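PDB 6DGM: phosphoglycerol transferase GacH from Streptococcus pyogenes MGAS5005, which probably transfers glycerol phosphate onto a streptococcal rhamnose polysaccharide, this chain being the sulfatase-family, LTA synthase-like domain that binds manganese and sn-glycerol-1-phosphate. Local coordinates for residues V60-I71 with A239-R250. Numbering follows the deposited sequence.
Sequences VSHDVLPNIKAI and ARLLSFTDKETR
Asp246 holds chi1 near -176°, which carries its carboxylate off helix 229-257 onto the first turn of helix 66-74, while Asn67, its CG anti to the carbonyl carbon, drops its amide between Asp246 and Arg250. The two carboxylate oxygens share the work. OD1 of Asp246 takes the N-H of Ile68 at 2.8 Å, and OD2 takes the N-H of Asn67 at 3.0 Å through its syn lone pair. Asn67 ND2 adds a weak, bent bond to the same Asp246 OD2 at 2.9 Å, its amide plane only 19° from that of the carboxylate. Two well-aligned bonds to successive backbone N-H groups fix the rotation of the carboxylate, and the helix start probably favours its negative charge. At the other end of the amide, Asn67 OD1 receives NH1 of the extended Arg250 at 3.2 Å, the planes 60° apart; the NE of that arginine is salt-bridged to Glu254.

Further back, Val64 lays CG1 against Ala239 CB at 4.1 Å and turns CG2 to Leu242 CD1, while Leu65 CD2 meets Leu242 CB at 4.2 Å. Val64 O, buried here, finds no polar partner. The Leu242 side chain lies about 12 Å from the manganese, so this is helix packing at a distance from the site: a buried aspartate of one helix accepts the first-turn N-H groups of another within the alkaline phosphatase-like fold.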
loop_
_atom_site.group_PDB
_atom_site.type_symbol
_atom_site.label_atom_id
_atom_site.label_comp_id
_atom_site.label_asym_id
_atom_site.label_seq_id
_atom_site.Cartn_x
_atom_site.Cartn_y
_atom_site.Cartn_z
ATOM N N VAL A 60 -9.210 20.785 14.170
ATOM C CA VAL A 60 -7.780 20.905 14.439
ATOM C C VAL A 60 -7.407 22.367 14.260
ATOM O O VAL A 60 -7.892 23.024 13.333
ATOM C CB VAL A 60 -6.935 20.009 13.509
ATOM C CG1 VAL A 60 -5.484 19.986 13.972
ATOM C CG2 VAL A 60 -7.492 18.607 13.468
ATOM N N SER A 61 -6.568 22.885 15.162
ATOM C CA SER A 61 -6.240 24.307 15.143
ATOM C C SER A 61 -5.425 24.695 13.914
ATOM O O SER A 61 -5.448 25.860 13.499
ATOM C CB SER A 61 -5.444 24.671 16.402
ATOM O OG SER A 61 -4.311 23.814 16.520
ATOM N N HIS A 62 -4.682 23.747 13.345
ATOM C CA HIS A 62 -3.843 23.998 12.191
ATOM C C HIS A 62 -3.935 22.807 11.253
ATOM O O HIS A 62 -4.226 21.687 11.670
ATOM C CB HIS A 62 -2.364 24.148 12.583
ATOM C CG HIS A 62 -2.090 25.304 13.487
ATOM N ND1 HIS A 62 -2.482 25.328 14.807
ATOM C CD2 HIS A 62 -1.460 26.480 13.259
ATOM C CE1 HIS A 62 -2.109 26.474 15.352
ATOM N NE2 HIS A 62 -1.489 27.190 14.433
ATOM N N ASP A 63 -3.673 23.059 9.980
ATOM C CA ASP A 63 -3.509 21.974 9.024
ATOM C C ASP A 63 -2.220 21.243 9.365
ATOM O O ASP A 63 -1.155 21.866 9.451
ATOM C CB ASP A 63 -3.431 22.573 7.625
ATOM C CG ASP A 63 -3.448 21.533 6.535
ATOM O OD1 ASP A 63 -3.383 20.317 6.824
ATOM O OD2 ASP A 63 -3.540 21.939 5.364
ATOM N N VAL A 64 -2.310 19.929 9.590
ATOM C CA VAL A 64 -1.134 19.147 9.968
ATOM C C VAL A 64 -0.605 18.303 8.822
ATOM O O VAL A 64 0.409 17.616 8.989
ATOM C CB VAL A 64 -1.373 18.291 11.232
ATOM C CG1 VAL A 64 -1.662 19.216 12.421
ATOM C CG2 VAL A 64 -2.493 17.279 11.022
ATOM N N LEU A 65 -1.263 18.330 7.668
ATOM C CA LEU A 65 -0.749 17.657 6.481
ATOM C C LEU A 65 -0.642 18.630 5.310
ATOM O O LEU A 65 -0.998 18.271 4.182
ATOM C CB LEU A 65 -1.654 16.480 6.114
ATOM C CG LEU A 65 -1.682 15.322 7.113
ATOM C CD1 LEU A 65 -2.594 14.220 6.580
ATOM C CD2 LEU A 65 -0.307 14.753 7.379
ATOM N N PRO A 66 -0.155 19.865 5.506
ATOM C CA PRO A 66 -0.131 20.792 4.356
ATOM C C PRO A 66 0.779 20.347 3.226
ATOM O O PRO A 66 0.401 20.477 2.054
ATOM C CB PRO A 66 0.322 22.124 4.977
ATOM C CG PRO A 66 1.109 21.712 6.175
ATOM C CD PRO A 66 0.415 20.489 6.718
ATOM N N ASN A 67 1.955 19.792 3.540
ATOM C CA ASN A 67 2.857 19.357 2.479
ATOM C C ASN A 67 2.317 18.125 1.765
ATOM O O ASN A 67 2.426 18.010 0.541
ATOM C CB ASN A 67 4.251 19.074 3.035
ATOM C CG ASN A 67 4.913 20.319 3.590
ATOM O OD1 ASN A 67 5.154 21.282 2.865
ATOM N ND2 ASN A 67 5.192 20.313 4.877
ATOM N N ILE A 68 1.733 17.192 2.508
ATOM C CA ILE A 68 1.192 16.001 1.864
ATOM C C ILE A 68 -0.023 16.357 1.025
ATOM O O ILE A 68 -0.211 15.810 -0.074
ATOM C CB ILE A 68 0.942 14.901 2.909
ATOM C CG1 ILE A 68 2.292 14.277 3.310
ATOM C CG2 ILE A 68 0.008 13.821 2.338
ATOM C CD1 ILE A 68 2.230 13.342 4.501
ATOM N N LYS A 69 -0.822 17.329 1.462
ATOM C CA LYS A 69 -1.944 17.751 0.635
ATOM C C LYS A 69 -1.457 18.383 -0.659
ATOM O O LYS A 69 -2.048 18.165 -1.724
ATOM C CB LYS A 69 -2.859 18.697 1.391
ATOM C CG LYS A 69 -3.673 17.979 2.469
ATOM C CD LYS A 69 -4.955 18.726 2.785
ATOM C CE LYS A 69 -4.719 19.902 3.705
ATOM N NZ LYS A 69 -5.302 19.645 5.062
ATOM N N ALA A 70 -0.366 19.146 -0.589
ATOM C CA ALA A 70 0.192 19.748 -1.789
ATOM C C ALA A 70 0.747 18.682 -2.725
ATOM O O ALA A 70 0.637 18.803 -3.951
ATOM C CB ALA A 70 1.286 20.729 -1.401
ATOM N N ILE A 71 1.378 17.653 -2.167
ATOM C CA ILE A 71 1.847 16.543 -2.989
ATOM C C ILE A 71 0.668 15.874 -3.686
ATOM O O ILE A 71 0.699 15.624 -4.899
ATOM C CB ILE A 71 2.661 15.552 -2.136
ATOM C CG1 ILE A 71 3.964 16.205 -1.679
ATOM C CG2 ILE A 71 2.918 14.274 -2.937
ATOM C CD1 ILE A 71 4.553 15.570 -0.433
ATOM N N ALA A 239 -2.099 14.436 16.040
ATOM C CA ALA A 239 -1.985 15.519 15.068
ATOM C C ALA A 239 -0.598 16.158 15.111
ATOM O O ALA A 239 -0.033 16.507 14.063
ATOM C CB ALA A 239 -3.060 16.582 15.293
ATOM N N ARG A 240 -0.044 16.325 16.309
ATOM C CA ARG A 240 1.314 16.836 16.442
ATOM C C ARG A 240 2.306 15.913 15.748
ATOM O O ARG A 240 3.188 16.368 15.017
ATOM C CB ARG A 240 1.668 17.015 17.919
ATOM C CG ARG A 240 0.936 18.167 18.555
ATOM C CD ARG A 240 1.020 18.102 20.059
ATOM N NE ARG A 240 0.379 19.278 20.639
ATOM C CZ ARG A 240 0.099 19.430 21.923
ATOM N NH1 ARG A 240 0.395 18.473 22.789
ATOM N NH2 ARG A 240 -0.502 20.538 22.330
ATOM N N LEU A 241 2.178 14.601 15.976
ATOM C CA LEU A 241 3.062 13.640 15.323
ATOM C C LEU A 241 2.907 13.680 13.806
ATOM O O LEU A 241 3.903 13.607 13.076
ATOM C CB LEU A 241 2.799 12.241 15.882
ATOM C CG LEU A 241 3.271 12.053 17.329
ATOM C CD1 LEU A 241 2.742 10.735 17.882
ATOM C CD2 LEU A 241 4.775 12.051 17.428
ATOM N N LEU A 242 1.680 13.843 13.309
ATOM C CA LEU A 242 1.495 13.967 11.867
ATOM C C LEU A 242 2.260 15.160 11.308
ATOM O O LEU A 242 2.769 15.109 10.178
ATOM C CB LEU A 242 0.024 14.116 11.494
ATOM C CG LEU A 242 -0.843 12.870 11.470
ATOM C CD1 LEU A 242 -2.183 13.229 10.810
ATOM C CD2 LEU A 242 -0.219 11.688 10.755
ATOM N N SER A 243 2.307 16.265 12.067
ATOM C CA SER A 243 2.984 17.461 11.576
ATOM C C SER A 243 4.461 17.191 11.293
ATOM O O SER A 243 5.027 17.772 10.352
ATOM C CB SER A 243 2.791 18.621 12.559
ATOM O OG SER A 243 3.718 18.561 13.633
ATOM N N PHE A 244 5.100 16.320 12.089
ATOM C CA PHE A 244 6.489 15.948 11.817
ATOM C C PHE A 244 6.569 15.066 10.579
ATOM O O PHE A 244 7.405 15.282 9.695
ATOM C CB PHE A 244 7.117 15.202 13.008
ATOM C CG PHE A 244 7.361 16.058 14.215
ATOM C CD1 PHE A 244 8.470 16.877 14.279
ATOM C CD2 PHE A 244 6.500 16.016 15.307
ATOM C CE1 PHE A 244 8.707 17.675 15.401
ATOM C CE2 PHE A 244 6.725 16.819 16.416
ATOM C CZ PHE A 244 7.831 17.642 16.471
ATOM N N THR A 245 5.695 14.062 10.496
ATOM C CA THR A 245 5.683 13.210 9.316
ATOM C C THR A 245 5.492 14.037 8.063
ATOM O O THR A 245 6.141 13.790 7.042
ATOM C CB THR A 245 4.570 12.178 9.426
ATOM O OG1 THR A 245 4.876 11.297 10.517
ATOM C CG2 THR A 245 4.415 11.370 8.131
ATOM N N ASP A 246 4.631 15.047 8.139
ATOM C CA ASP A 246 4.327 15.856 6.971
ATOM C C ASP A 246 5.566 16.593 6.486
ATOM O O ASP A 246 5.888 16.570 5.290
ATOM C CB ASP A 246 3.211 16.828 7.323
ATOM C CG ASP A 246 2.769 17.646 6.145
ATOM O OD1 ASP A 246 2.149 17.070 5.233
ATOM O OD2 ASP A 246 3.031 18.861 6.146
ATOM N N LYS A 247 6.289 17.237 7.406
ATOM C CA LYS A 247 7.509 17.947 7.032
ATOM C C LYS A 247 8.596 16.990 6.559
ATOM O O LYS A 247 9.312 17.291 5.593
ATOM C CB LYS A 247 8.005 18.784 8.204
ATOM C CG LYS A 247 7.061 19.895 8.585
ATOM C CD LYS A 247 7.584 20.632 9.809
ATOM C CE LYS A 247 6.578 21.651 10.303
ATOM N NZ LYS A 247 5.290 21.002 10.681
ATOM N N GLU A 248 8.757 15.849 7.235
ATOM C CA GLU A 248 9.813 14.926 6.849
ATOM C C GLU A 248 9.519 14.274 5.503
ATOM O O GLU A 248 10.452 13.944 4.767
ATOM C CB GLU A 248 10.029 13.863 7.923
ATOM C CG GLU A 248 10.448 14.422 9.278
ATOM C CD GLU A 248 11.809 15.094 9.252
ATOM O OE1 GLU A 248 12.578 14.882 8.280
ATOM O OE2 GLU A 248 12.121 15.848 10.214
ATOM N N THR A 249 8.240 14.050 5.179
ATOM C CA THR A 249 7.884 13.468 3.891
ATOM C C THR A 249 8.243 14.428 2.762
ATOM O O THR A 249 8.807 14.016 1.740
ATOM C CB THR A 249 6.386 13.118 3.880
ATOM O OG1 THR A 249 6.084 12.179 4.931
ATOM C CG2 THR A 249 5.956 12.506 2.535
ATOM N N ARG A 250 7.957 15.719 2.936
ATOM C CA ARG A 250 8.391 16.699 1.945
ATOM C C ARG A 250 9.907 16.676 1.769
ATOM O O ARG A 250 10.406 16.689 0.638
ATOM C CB ARG A 250 7.926 18.098 2.346
ATOM C CG ARG A 250 8.520 19.225 1.493
ATOM C CD ARG A 250 8.085 20.579 2.011
ATOM N NE ARG A 250 8.767 21.679 1.335
ATOM C CZ ARG A 250 8.537 22.965 1.578
ATOM N NH1 ARG A 250 7.636 23.317 2.487
ATOM N NH2 ARG A 250 9.201 23.898 0.909
#